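Local coordinates for protein putative Nitroreductase (Desulfovibrio desulfuricans subsp. desulfuricans str. G20, PDB 3E39) that binds flavin mononucleotide and probably acts as an FMN-dependent oxidoreductase of the nitroreductase family, working as a dimer, at residues T69-G72 against H73-R76; A103-Q106 against N107-L110; S161-L165 against A166-L170. One frame throughout, in Å; residues are numbered along the deposited sequence. Where two conformers were deposited one is given.

Interaction 1 (T69-G72 against H73-R76); sequences TRYG and HIVR. With FMN (flavin mononucleotide), chain E.
The N-terminal turn of helix 72-77, which belongs to the flavin pocket, brings Tyr71 at the N-cap position against Ile74. Their side chains run side by side and point the same way, with Tyr71 CD1 3.8 Å from Ile74 CD1. Both also reach the cofactor. FMN N3 sits over the centre of one face of the phenol ring, 3.4 Å above its plane, and Ile74 CD1 lies 3.7 Å from FMN O2, so the pyrimidine end of the flavin rests on this pair. The ring swings out to the cofactor because CG stands opposite the carbonyl carbon of Tyr71 (chi1 -63°). The backbone of Tyr71 is bonded at both N and O: Tyr71 N donates to Thr69 OG1 at 2.9 Å, an ST turn, while Tyr71 O accepts from Val75 N at 3.2 Å in an almost straight bond lying in the carbonyl plane. The next helical bond, Arg76 N to Gly72 O, is shorter at 2.8 Å. A water bridges Arg70 O and His73 N. On the flank away from the flavin, Thr69 CG2 meets Val75 CG2 at 3.8 Å; Thr69 OG1 is bonded to Glu124, itself an FMN-binding residue. Val75 packs on Leu65 and Ala66 of helix 61-66, to which Arg76 is tied by a salt bridge with Asp63, and Ile74 leans on Val120 and Leu122 of strand 118-122.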
ATOM      1  N   THR A  69      -8.961  -1.369  22.260  1.00  8.90           N
ATOM      2  CA  THR A  69      -8.835  -0.179  21.437  1.00 11.17           C
ATOM      3  C   THR A  69      -9.602   1.014  22.008  1.00 11.13           C
ATOM      4  O   THR A  69     -10.640   0.873  22.660  1.00 11.88           O
ATOM      5  CB  THR A  69      -9.331  -0.406  19.954  1.00 13.15           C
ATOM      6  OG1 THR A  69      -9.074   0.766  19.168  1.00 10.02           O
ATOM      7  CG2 THR A  69     -10.834  -0.759  19.873  1.00 12.87           C
ATOM      8  N   ARG A  70      -9.052   2.195  21.788  1.00 11.36           N
ATOM      9  CA  ARG A  70      -9.781   3.411  22.089  1.00 13.97           C
ATOM     10  C   ARG A  70     -10.812   3.746  21.005  1.00 15.99           C
ATOM     11  O   ARG A  70     -11.649   4.629  21.199  1.00 15.44           O
ATOM     12  CB  ARG A  70      -8.807   4.543  22.325  1.00 14.99           C
ATOM     13  CG  ARG A  70      -8.075   4.359  23.651  1.00 18.85           C
ATOM     14  CD  ARG A  70      -7.249   5.570  24.020  1.00 22.62           C
ATOM     15  NE  ARG A  70      -6.835   5.560  25.430  1.00 23.42           N
ATOM     16  CZ  ARG A  70      -5.818   4.848  25.919  1.00 30.88           C
ATOM     17  NH1 ARG A  70      -5.099   4.045  25.150  1.00 26.95           N
ATOM     18  NH2 ARG A  70      -5.523   4.931  27.208  1.00 30.49           N
ATOM     19  N   TYR A  71     -10.778   3.013  19.885  1.00 15.22           N
ATOM     20  CA  TYR A  71     -11.742   3.211  18.812  1.00 14.64           C
ATOM     21  C   TYR A  71     -12.845   2.157  18.816  1.00 14.72           C
ATOM     22  O   TYR A  71     -13.219   1.605  17.778  1.00 14.18           O
ATOM     23  CB  TYR A  71     -11.034   3.230  17.472  1.00 13.99           C
ATOM     24  CG  TYR A  71     -10.066   4.369  17.333  1.00 13.57           C
ATOM     25  CD1 TYR A  71     -10.487   5.594  16.830  1.00 19.28           C
ATOM     26  CD2 TYR A  71      -8.732   4.233  17.707  1.00 13.35           C
ATOM     27  CE1 TYR A  71      -9.613   6.645  16.699  1.00 16.45           C
ATOM     28  CE2 TYR A  71      -7.847   5.290  17.584  1.00 13.99           C
ATOM     29  CZ  TYR A  71      -8.320   6.500  17.080  1.00 17.35           C
ATOM     30  OH  TYR A  71      -7.492   7.558  16.934  1.00 19.83           O
ATOM     31  N   GLY A  72     -13.409   1.931  19.996  1.00 15.10           N
ATOM     32  CA  GLY A  72     -14.488   0.973  20.188  1.00 14.78           C
ATOM     33  C   GLY A  72     -15.771   1.311  19.456  1.00 14.64           C
ATOM     34  O   GLY A  72     -16.496   0.399  19.066  1.00 17.96           O
ATOM     35  N   HIS A  73     -16.057   2.605  19.257  1.00 15.21           N
ATOM     36  CA  HIS A  73     -17.259   3.012  18.525  1.00 17.40           C
ATOM     37  C   HIS A  73     -17.194   2.522  17.075  1.00 16.59           C
ATOM     38  O   HIS A  73     -18.186   2.026  16.542  1.00 18.27           O
ATOM     39  CB  HIS A  73     -17.495   4.527  18.586  1.00 21.19           C
ATOM     40  CG  HIS A  73     -18.774   4.953  17.934  1.00 31.03           C
ATOM     41  ND1 HIS A  73     -20.016   4.603  18.427  1.00 41.40           N
ATOM     42  CD2 HIS A  73     -19.009   5.698  16.827  1.00 42.71           C
ATOM     43  CE1 HIS A  73     -20.958   5.103  17.645  1.00 39.25           C
ATOM     44  NE2 HIS A  73     -20.373   5.773  16.666  1.00 44.50           N
ATOM     45  N   ILE A  74     -16.025   2.647  16.448  1.00 14.86           N
ATOM     46  CA  ILE A  74     -15.831   2.172  15.089  1.00 13.79           C
ATOM     47  C   ILE A  74     -15.960   0.649  15.080  1.00 11.75           C
ATOM     48  O   ILE A  74     -16.685   0.082  14.266  1.00 12.61           O
ATOM     49  CB  ILE A  74     -14.428   2.589  14.539  1.00 14.21           C
ATOM     50  CG1 ILE A  74     -14.331   4.123  14.439  1.00 17.35           C
ATOM     51  CG2 ILE A  74     -14.160   1.919  13.152  1.00 13.87           C
ATOM     52  CD1 ILE A  74     -12.946   4.655  14.044  1.00 13.33           C
ATOM     53  N   VAL A  75     -15.261  -0.006  16.000  1.00 11.95           N
ATOM     54  CA  VAL A  75     -15.291  -1.471  16.087  1.00 12.01           C
ATOM     55  C   VAL A  75     -16.708  -1.996  16.279  1.00 12.40           C
ATOM     56  O   VAL A  75     -17.118  -2.921  15.583  1.00 13.97           O
ATOM     57  CB  VAL A  75     -14.351  -2.025  17.193  1.00 13.11           C
ATOM     58  CG1 VAL A  75     -14.520  -3.562  17.396  1.00  9.70           C
ATOM     59  CG2 VAL A  75     -12.893  -1.709  16.850  1.00 11.26           C
ATOM     60  N   ARG A  76     -17.463  -1.425  17.202  1.00 14.46           N
ATOM     61  CA  ARG A  76     -18.813  -1.946  17.438  1.00 15.63           C
ATOM     62  C   ARG A  76     -19.825  -1.575  16.357  1.00 16.63           C
ATOM     63  O   ARG A  76     -20.856  -2.233  16.221  1.00 16.45           O
ATOM     64  CB  ARG A  76     -19.335  -1.514  18.801  1.00 18.33           C
ATOM     65  CG  ARG A  76     -18.527  -2.020  19.961  1.00 21.04           C
ATOM     66  CD  ARG A  76     -19.263  -1.671  21.255  1.00 23.23           C
ATOM     67  NE  ARG A  76     -18.429  -1.851  22.435  1.00 33.76           N
ATOM     68  CZ  ARG A  76     -18.123  -3.029  22.976  1.00 35.71           C
ATOM     69  NH1 ARG A  76     -18.583  -4.167  22.463  1.00 41.63           N
ATOM     70  NH2 ARG A  76     -17.342  -3.059  24.048  1.00 36.57           N
TER
HETATM   71  N1  FMN E 200      -8.180   6.104  11.677  1.00  9.68           N
HETATM   72  C2  FMN E 200      -8.808   5.944  12.895  1.00 12.92           C
HETATM   73  O2  FMN E 200      -9.899   6.444  13.117  1.00 13.73           O
HETATM   74  N3  FMN E 200      -8.229   5.176  13.881  1.00 11.94           N
HETATM   75  C4  FMN E 200      -7.009   4.558  13.725  1.00 10.96           C
HETATM   76  O4  FMN E 200      -6.643   3.715  14.562  1.00  9.60           O
HETATM   77  C4A FMN E 200      -6.348   4.718  12.502  1.00 11.43           C
HETATM   78  N5  FMN E 200      -5.133   4.103  12.319  1.00 11.18           N
HETATM   79  C5A FMN E 200      -4.462   4.226  11.099  1.00 11.22           C
HETATM   80  C6  FMN E 200      -3.213   3.614  10.945  1.00 10.98           C
HETATM   81  C7  FMN E 200      -2.527   3.712   9.730  1.00 10.45           C
HETATM   82  C7M FMN E 200      -1.113   3.204   9.632  1.00  8.61           C
HETATM   83  C8  FMN E 200      -3.098   4.456   8.679  1.00  7.94           C
HETATM   84  C8M FMN E 200      -2.392   4.554   7.348  1.00  8.63           C
HETATM   85  C9  FMN E 200      -4.332   5.088   8.855  1.00  9.50           C
HETATM   86  C9A FMN E 200      -5.035   4.979  10.074  1.00 10.14           C
HETATM   87  N10 FMN E 200      -6.292   5.614  10.269  1.00 10.26           N
HETATM   88  C10 FMN E 200      -6.949   5.481  11.485  1.00 10.44           C
HETATM   89  C1' FMN E 200      -6.920   6.445   9.216  1.00 11.16           C
HETATM   90  C2' FMN E 200      -6.241   7.810   9.069  1.00 12.77           C
HETATM   91  O2' FMN E 200      -6.621   8.666  10.131  1.00 11.94           O
HETATM   92  C3' FMN E 200      -6.641   8.420   7.735  1.00 12.58           C
HETATM   93  O3' FMN E 200      -6.202   7.569   6.701  1.00 10.62           O
HETATM   94  C4' FMN E 200      -6.027   9.800   7.507  1.00 11.92           C
HETATM   95  O4' FMN E 200      -6.522  10.695   8.477  1.00 10.29           O
HETATM   96  C5' FMN E 200      -6.363  10.347   6.141  1.00  7.61           C
HETATM   97  O5' FMN E 200      -7.749  10.229   5.873  1.00 10.70           O
HETATM   98  P   FMN E 200      -8.385   9.482   4.608  1.00 11.23           P
HETATM   99  O1P FMN E 200      -8.148   7.994   4.814  1.00 11.73           O
HETATM  100  O2P FMN E 200      -9.858   9.847   4.545  1.00  9.74           O
HETATM  101  O3P FMN E 200      -7.621   9.984   3.412  1.00 12.03           O
HETATM  102  O   HOH W   1     -14.468   4.824  20.488  1.00 24.17           O

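Interaction 2 (A103-Q106 against N107-L110)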
ATOM      1  N   ALA A 103       0.563  -2.323   1.496  1.00  8.18           N
ATOM      2  CA  ALA A 103       0.062  -2.440   0.109  1.00  9.15           C
ATOM      3  C   ALA A 103      -1.182  -3.327   0.075  1.00  7.73           C
ATOM      4  O   ALA A 103      -2.146  -3.044  -0.665  1.00  7.60           O
ATOM      5  CB  ALA A 103       1.141  -2.955  -0.814  1.00  9.53           C
ATOM      6  N   ALA A 104      -1.189  -4.393   0.882  1.00  8.95           N
ATOM      7  CA  ALA A 104      -2.357  -5.270   1.001  1.00  5.91           C
ATOM      8  C   ALA A 104      -3.547  -4.518   1.604  1.00  7.29           C
ATOM      9  O   ALA A 104      -4.654  -4.589   1.089  1.00  7.12           O
ATOM     10  CB  ALA A 104      -2.030  -6.485   1.859  1.00  6.61           C
ATOM     11  N   VAL A 105      -3.314  -3.785   2.694  1.00  5.89           N
ATOM     12  CA  VAL A 105      -4.382  -2.986   3.323  1.00  6.13           C
ATOM     13  C   VAL A 105      -4.929  -1.968   2.287  1.00  6.11           C
ATOM     14  O   VAL A 105      -6.118  -1.846   2.112  1.00  7.10           O
ATOM     15  CB  VAL A 105      -3.954  -2.318   4.647  1.00  6.10           C
ATOM     16  CG1 VAL A 105      -5.036  -1.369   5.166  1.00  6.30           C
ATOM     17  CG2 VAL A 105      -3.564  -3.334   5.762  1.00  4.31           C
ATOM     18  N   GLN A 106      -4.049  -1.249   1.583  1.00  6.70           N
ATOM     19  CA  GLN A 106      -4.471  -0.269   0.618  1.00  6.36           C
ATOM     20  C   GLN A 106      -5.340  -0.872  -0.484  1.00  6.72           C
ATOM     21  O   GLN A 106      -6.361  -0.301  -0.816  1.00  7.38           O
ATOM     22  CB  GLN A 106      -3.261   0.466   0.004  1.00  8.44           C
ATOM     23  CG  GLN A 106      -3.652   1.634  -0.912  1.00  8.73           C
ATOM     24  CD  GLN A 106      -4.423   2.777  -0.213  1.00  6.13           C
ATOM     25  OE1 GLN A 106      -4.466   2.887   1.021  1.00  8.29           O
ATOM     26  NE2 GLN A 106      -4.971   3.679  -1.026  1.00  8.61           N
ATOM     27  N   ASN A 107      -4.950  -2.037  -1.017  1.00  7.65           N
ATOM     28  CA  ASN A 107      -5.767  -2.730  -2.003  1.00  7.88           C
ATOM     29  C   ASN A 107      -7.157  -3.034  -1.461  1.00  8.64           C
ATOM     30  O   ASN A 107      -8.139  -2.875  -2.164  1.00  7.96           O
ATOM     31  CB  ASN A 107      -5.133  -4.056  -2.422  1.00  6.47           C
ATOM     32  CG  ASN A 107      -4.167  -3.931  -3.566  1.00  8.70           C
ATOM     33  OD1 ASN A 107      -3.932  -2.834  -4.106  1.00  9.00           O
ATOM     34  ND2 ASN A 107      -3.608  -5.071  -3.963  1.00  7.94           N
HETATM   35  N   MSE A 108      -7.219  -3.485  -0.215  1.00  6.92           N
HETATM   36  CA  MSE A 108      -8.488  -3.800   0.421  0.67  7.08           C
HETATM   37  C   MSE A 108      -9.371  -2.568   0.629  1.00  9.42           C
HETATM   38  O   MSE A 108     -10.575  -2.632   0.423  1.00  8.64           O
HETATM   39  CB  MSE A 108      -8.261  -4.601   1.700  0.67  7.00           C
HETATM   40  CG  MSE A 108      -7.770  -6.008   1.372  0.67  5.51           C
HETATM   41 SE   MSE A 108      -7.748  -7.216   2.833  0.50  5.51          SE
HETATM   42  CE  MSE A 108      -6.172  -6.379   3.765  0.67 10.16           C
ATOM     43  N   LEU A 109      -8.768  -1.427   0.980  1.00  9.95           N
ATOM     44  CA  LEU A 109      -9.502  -0.164   1.145  1.00  9.39           C
ATOM     45  C   LEU A 109     -10.047   0.316  -0.220  1.00  9.43           C
ATOM     46  O   LEU A 109     -11.177   0.807  -0.308  1.00  8.96           O
ATOM     47  CB  LEU A 109      -8.599   0.916   1.755  1.00 10.31           C
ATOM     48  CG  LEU A 109      -8.128   0.744   3.196  1.00  6.33           C
ATOM     49  CD1 LEU A 109      -7.239   1.948   3.572  1.00  7.28           C
ATOM     50  CD2 LEU A 109      -9.331   0.512   4.138  1.00  7.74           C
ATOM     51  N   LEU A 110      -9.229   0.185  -1.277  1.00  8.73           N
ATOM     52  CA  LEU A 110      -9.651   0.540  -2.632  1.00  8.19           C
ATOM     53  C   LEU A 110     -10.773  -0.417  -3.100  1.00  9.06           C
ATOM     54  O   LEU A 110     -11.767  -0.001  -3.702  1.00 10.11           O
ATOM     55  CB  LEU A 110      -8.467   0.515  -3.601  1.00  8.31           C
ATOM     56  CG  LEU A 110      -7.433   1.631  -3.375  1.00 10.87           C
ATOM     57  CD1 LEU A 110      -6.178   1.451  -4.253  1.00  6.87           C
ATOM     58  CD2 LEU A 110      -8.075   3.025  -3.623  1.00 10.15           C
TER
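Gln106 stands out from the helix, its amide beside Leu109 and Leu110 of the next turn. Its CG is anti to the backbone N (chi1 -173°), and a bend at chi2 (62°) brings the amide alongside the two leucines. OE1 then comes 3.9 Å from Leu109 CD1, the two side chains crossing at about a right angle, and NE2 stands 4.0 Å from Leu110 CG. The two ends of this amide fare differently: NE2 is hydrogen-bonded to Asn107 OD1 of the second subunit, whereas OE1 is buried without a polar partner. Asn107 in turn gives its ND2 to Ala37 O, and its OD1 receives Gln106 of the second subunit, so the same pair bridges the dimer twice. Met108, a selenomethionine, was modelled in two conformers, so its approach to Val105 is uncertain. Val105 CG1 meets Leu109 CG at 4.2 Å. Beneath these side chains run regular alpha-helical bonds, from Asn107 N to Ala103 O (3.0 Å) through to Leu110 N to Gln106 O (2.9 Å). Helix 94-114 is thus buried on two sides: Val105, Met108 and Leu109 pack on Ile149 of strand 143-152, with Val105 and Leu109 also on Trp121 of strand 118-122 and Met108 on Phe52 of strand 50-56, while Leu110 meets Leu110 of the second subunit.

Interaction 3 (S161-L165 against A166-L170); sequences SRRPL and AELLL. With FMN (flavin mononucleotide), chain E.
Arg163 and Glu167 cross at about a right angle, and the guanidinium grips the carboxylate side-on through one oxygen. NE reaches Glu167 OE1 at 2.9 Å, nearly in line with its C-O bond, and NH2 comes to the same oxygen at 3.1 Å from the anti side, tilted out of the carboxylate plane. OE1 lies near the guanidinium plane, but the two flat groups are turned 61° apart, so this salt bridge is a fork onto a single atom and not a two-by-two pairing. The arginine is bent at chi3 (71°), which turns its head back toward the helix; there Glu167 O sits over one guanidinium face, offset toward the rim, and a water that donates to Glu167 O also accepts weakly from NH2. Leu168 packs on the same arginine, its CD2 4.1 Å from Arg163 CD. The glutamate runs extended across Pro164, its CD 3.5 Å from the proline CD. Pro164 and Leu165 lead into the short, weakly bonded helix 165-168, whose turn is made by Glu167 N to Pro164 O at 2.9 Å and Leu168 N to Leu165 O, both donors standing well above the carbonyl planes. On another side of this turn Leu165 CG meets Leu169 CD1 obliquely at 3.8 Å. Upstream, Arg162 turns its guanidinium edge to the flavin phosphate: NH2 donates to FMN O3P at 2.8 Å, and NH1 adds a weak bond to that oxygen. NH1 is also bonded to Ser161 O, which helps fix the rotation of the group. Trp40 and Ala41 of the second subunit offer their carbonyl oxygens to Arg162 NH2 and NE, and Gln48 of that subunit accepts from Arg163 N.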
ATOM      1  N   SER A 161      -7.457  15.939   3.901  1.00 17.27           N
ATOM      2  CA  SER A 161      -6.648  16.897   3.160  1.00 17.03           C
ATOM      3  C   SER A 161      -5.292  16.284   2.901  1.00 15.28           C
ATOM      4  O   SER A 161      -4.886  15.334   3.558  1.00 11.74           O
ATOM      5  CB  SER A 161      -6.488  18.186   3.967  1.00 15.27           C
ATOM      6  OG  SER A 161      -5.666  18.039   5.131  1.00 20.67           O
ATOM      7  N   ARG A 162      -4.626  16.765   1.869  1.00 13.54           N
ATOM      8  CA  ARG A 162      -3.232  16.378   1.642  1.00 11.25           C
ATOM      9  C   ARG A 162      -2.435  17.627   1.334  1.00 13.44           C
ATOM     10  O   ARG A 162      -2.980  18.615   0.799  1.00 12.57           O
ATOM     11  CB  ARG A 162      -3.086  15.390   0.486  1.00 14.06           C
ATOM     12  CG  ARG A 162      -3.648  14.002   0.732  1.00 11.57           C
ATOM     13  CD  ARG A 162      -2.936  13.199   1.846  1.00 11.04           C
ATOM     14  NE  ARG A 162      -3.520  11.844   1.813  1.00  9.09           N
ATOM     15  CZ  ARG A 162      -4.680  11.507   2.367  1.00 14.53           C
ATOM     16  NH1 ARG A 162      -5.364  12.386   3.088  1.00 11.77           N
ATOM     17  NH2 ARG A 162      -5.144  10.266   2.238  1.00 12.12           N
ATOM     18  N   ARG A 163      -1.160  17.581   1.680  1.00 11.49           N
ATOM     19  CA  ARG A 163      -0.212  18.641   1.327  1.00 14.02           C
ATOM     20  C   ARG A 163      -0.059  18.657  -0.196  1.00 13.91           C
ATOM     21  O   ARG A 163      -0.321  17.655  -0.856  1.00 12.57           O
ATOM     22  CB  ARG A 163       1.145  18.387   1.978  1.00 13.86           C
ATOM     23  CG  ARG A 163       1.117  18.440   3.484  1.00 14.72           C
ATOM     24  CD  ARG A 163       2.496  18.218   4.076  1.00 19.50           C
ATOM     25  NE  ARG A 163       3.396  19.349   3.863  1.00 18.56           N
ATOM     26  CZ  ARG A 163       4.698  19.337   4.143  1.00 27.04           C
ATOM     27  NH1 ARG A 163       5.274  18.257   4.646  1.00 30.23           N
ATOM     28  NH2 ARG A 163       5.440  20.412   3.912  1.00 23.96           N
ATOM     29  N   PRO A 164       0.305  19.821  -0.765  1.00 14.18           N
ATOM     30  CA  PRO A 164       0.507  19.893  -2.189  1.00 14.14           C
ATOM     31  C   PRO A 164       1.693  19.068  -2.588  1.00 11.45           C
ATOM     32  O   PRO A 164       2.660  18.993  -1.844  1.00 12.34           O
ATOM     33  CB  PRO A 164       0.816  21.385  -2.446  1.00 12.94           C
ATOM     34  CG  PRO A 164       0.476  22.091  -1.230  1.00 17.12           C
ATOM     35  CD  PRO A 164       0.537  21.113  -0.101  1.00 15.54           C
ATOM     36  N   LEU A 165       1.615  18.442  -3.751  1.00 13.64           N
ATOM     37  CA  LEU A 165       2.726  17.631  -4.282  1.00 12.19           C
ATOM     38  C   LEU A 165       4.043  18.355  -4.210  1.00 14.89           C
ATOM     39  O   LEU A 165       5.101  17.758  -3.897  1.00 12.82           O
ATOM     40  CB  LEU A 165       2.430  17.260  -5.734  1.00 11.53           C
ATOM     41  CG  LEU A 165       3.489  16.458  -6.469  1.00 11.14           C
ATOM     42  CD1 LEU A 165       3.833  15.259  -5.620  1.00  9.88           C
ATOM     43  CD2 LEU A 165       2.962  16.098  -7.866  1.00 13.48           C
ATOM     44  N   ALA A 166       3.999  19.658  -4.496  1.00 14.13           N
ATOM     45  CA  ALA A 166       5.199  20.507  -4.467  1.00 16.88           C
ATOM     46  C   ALA A 166       5.946  20.478  -3.125  1.00 14.94           C
ATOM     47  O   ALA A 166       7.182  20.515  -3.098  1.00 16.56           O
ATOM     48  CB  ALA A 166       4.816  21.940  -4.824  1.00 17.25           C
ATOM     49  N   GLU A 167       5.196  20.389  -2.028  1.00 14.08           N
ATOM     50  CA  GLU A 167       5.790  20.317  -0.708  1.00 15.58           C
ATOM     51  C   GLU A 167       6.328  18.924  -0.376  1.00 14.47           C
ATOM     52  O   GLU A 167       7.091  18.760   0.586  1.00 16.84           O
ATOM     53  CB  GLU A 167       4.772  20.714   0.367  1.00 13.55           C
ATOM     54  CG  GLU A 167       4.335  22.181   0.269  1.00 16.54           C
ATOM     55  CD  GLU A 167       3.340  22.582   1.327  1.00 21.29           C
ATOM     56  OE1 GLU A 167       3.149  21.850   2.329  1.00 29.01           O
ATOM     57  OE2 GLU A 167       2.703  23.634   1.143  1.00 31.48           O
ATOM     58  N   LEU A 168       5.909  17.929  -1.154  1.00 11.56           N
ATOM     59  CA  LEU A 168       6.278  16.526  -0.893  1.00  9.01           C
ATOM     60  C   LEU A 168       7.401  16.005  -1.812  1.00 10.80           C
ATOM     61  O   LEU A 168       7.955  14.937  -1.587  1.00 11.86           O
ATOM     62  CB  LEU A 168       5.025  15.656  -0.999  1.00 10.52           C
ATOM     63  CG  LEU A 168       3.904  15.981  -0.007  1.00 12.23           C
ATOM     64  CD1 LEU A 168       2.693  15.095  -0.318  1.00 11.87           C
ATOM     65  CD2 LEU A 168       4.355  15.787   1.421  1.00 17.78           C
ATOM     66  N   LEU A 169       7.736  16.773  -2.842  1.00 10.05           N
ATOM     67  CA  LEU A 169       8.833  16.436  -3.734  1.00 13.02           C
ATOM     68  C   LEU A 169      10.155  16.931  -3.164  1.00 11.38           C
ATOM     69  O   LEU A 169      10.211  18.055  -2.606  1.00 14.08           O
ATOM     70  CB  LEU A 169       8.592  17.086  -5.099  1.00 13.24           C
ATOM     71  CG  LEU A 169       7.533  16.471  -6.004  1.00 15.17           C
ATOM     72  CD1 LEU A 169       7.150  17.427  -7.128  1.00 12.63           C
ATOM     73  CD2 LEU A 169       8.071  15.136  -6.551  1.00  8.32           C
ATOM     74  N   LEU A 170      11.231  16.143  -3.325  1.00 10.54           N
ATOM     75  CA  LEU A 170      12.554  16.603  -2.879  1.00 10.72           C
ATOM     76  C   LEU A 170      13.201  17.540  -3.908  1.00 13.37           C
ATOM     77  O   LEU A 170      14.168  18.256  -3.599  1.00 13.37           O
ATOM     78  CB  LEU A 170      13.504  15.455  -2.594  1.00 12.38           C
ATOM     79  CG  LEU A 170      13.023  14.438  -1.553  1.00  8.19           C
ATOM     80  CD1 LEU A 170      14.052  13.336  -1.371  1.00 12.21           C
ATOM     81  CD2 LEU A 170      12.697  15.074  -0.209  1.00 11.93           C
TER
HETATM   82  N1  FMN E 200      -8.180   6.104  11.677  1.00  9.68           N
HETATM   83  C2  FMN E 200      -8.808   5.944  12.895  1.00 12.92           C
HETATM   84  O2  FMN E 200      -9.899   6.444  13.117  1.00 13.73           O
HETATM   85  N3  FMN E 200      -8.229   5.176  13.881  1.00 11.94           N
HETATM   86  C4  FMN E 200      -7.009   4.558  13.725  1.00 10.96           C
HETATM   87  O4  FMN E 200      -6.643   3.715  14.562  1.00  9.60           O
HETATM   88  C4A FMN E 200      -6.348   4.718  12.502  1.00 11.43           C
HETATM   89  N5  FMN E 200      -5.133   4.103  12.319  1.00 11.18           N
HETATM   90  C5A FMN E 200      -4.462   4.226  11.099  1.00 11.22           C
HETATM   91  C6  FMN E 200      -3.213   3.614  10.945  1.00 10.98           C
HETATM   92  C7  FMN E 200      -2.527   3.712   9.730  1.00 10.45           C
HETATM   93  C7M FMN E 200      -1.113   3.204   9.632  1.00  8.61           C
HETATM   94  C8  FMN E 200      -3.098   4.456   8.679  1.00  7.94           C
HETATM   95  C8M FMN E 200      -2.392   4.554   7.348  1.00  8.63           C
HETATM   96  C9  FMN E 200      -4.332   5.088   8.855  1.00  9.50           C
HETATM   97  C9A FMN E 200      -5.035   4.979  10.074  1.00 10.14           C
HETATM   98  N10 FMN E 200      -6.292   5.614  10.269  1.00 10.26           N
HETATM   99  C10 FMN E 200      -6.949   5.481  11.485  1.00 10.44           C
HETATM  100  C1' FMN E 200      -6.920   6.445   9.216  1.00 11.16           C
HETATM  101  C2' FMN E 200      -6.241   7.810   9.069  1.00 12.77           C
HETATM  102  O2' FMN E 200      -6.621   8.666  10.131  1.00 11.94           O
HETATM  103  C3' FMN E 200      -6.641   8.420   7.735  1.00 12.58           C
HETATM  104  O3' FMN E 200      -6.202   7.569   6.701  1.00 10.62           O
HETATM  105  C4' FMN E 200      -6.027   9.800   7.507  1.00 11.92           C
HETATM  106  O4' FMN E 200      -6.522  10.695   8.477  1.00 10.29           O
HETATM  107  C5' FMN E 200      -6.363  10.347   6.141  1.00  7.61           C
HETATM  108  O5' FMN E 200      -7.749  10.229   5.873  1.00 10.70           O
HETATM  109  P   FMN E 200      -8.385   9.482   4.608  1.00 11.23           P
HETATM  110  O1P FMN E 200      -8.148   7.994   4.814  1.00 11.73           O
HETATM  111  O2P FMN E 200      -9.858   9.847   4.545  1.00  9.74           O
HETATM  112  O3P FMN E 200      -7.621   9.984   3.412  1.00 12.03           O
HETATM  113  O   HOH W   2       8.216  20.823   2.409  1.00 45.31           O

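The three contacts follow one another along the chain without touching. Interaction 2 is wholly buried, its centre about 6 Å from that of the chain, whereas 1 and 3 are partly exposed, the centre of 3 farthest out at about 23 Å. Interactions 1 and 3 touch FMN at different ends: 69-76 offers an aromatic face and an aliphatic tip to the flavin ring, while 161-170 brings an arginine to the phosphate. Interactions 2 and 3 both meet the second subunit, one through apolar packing and side-chain amide hydrogen bonds from a long helix, the other through a segment extending away from the body of its own subunit. The charged pair within interaction 3 has no counterpart across interaction 2.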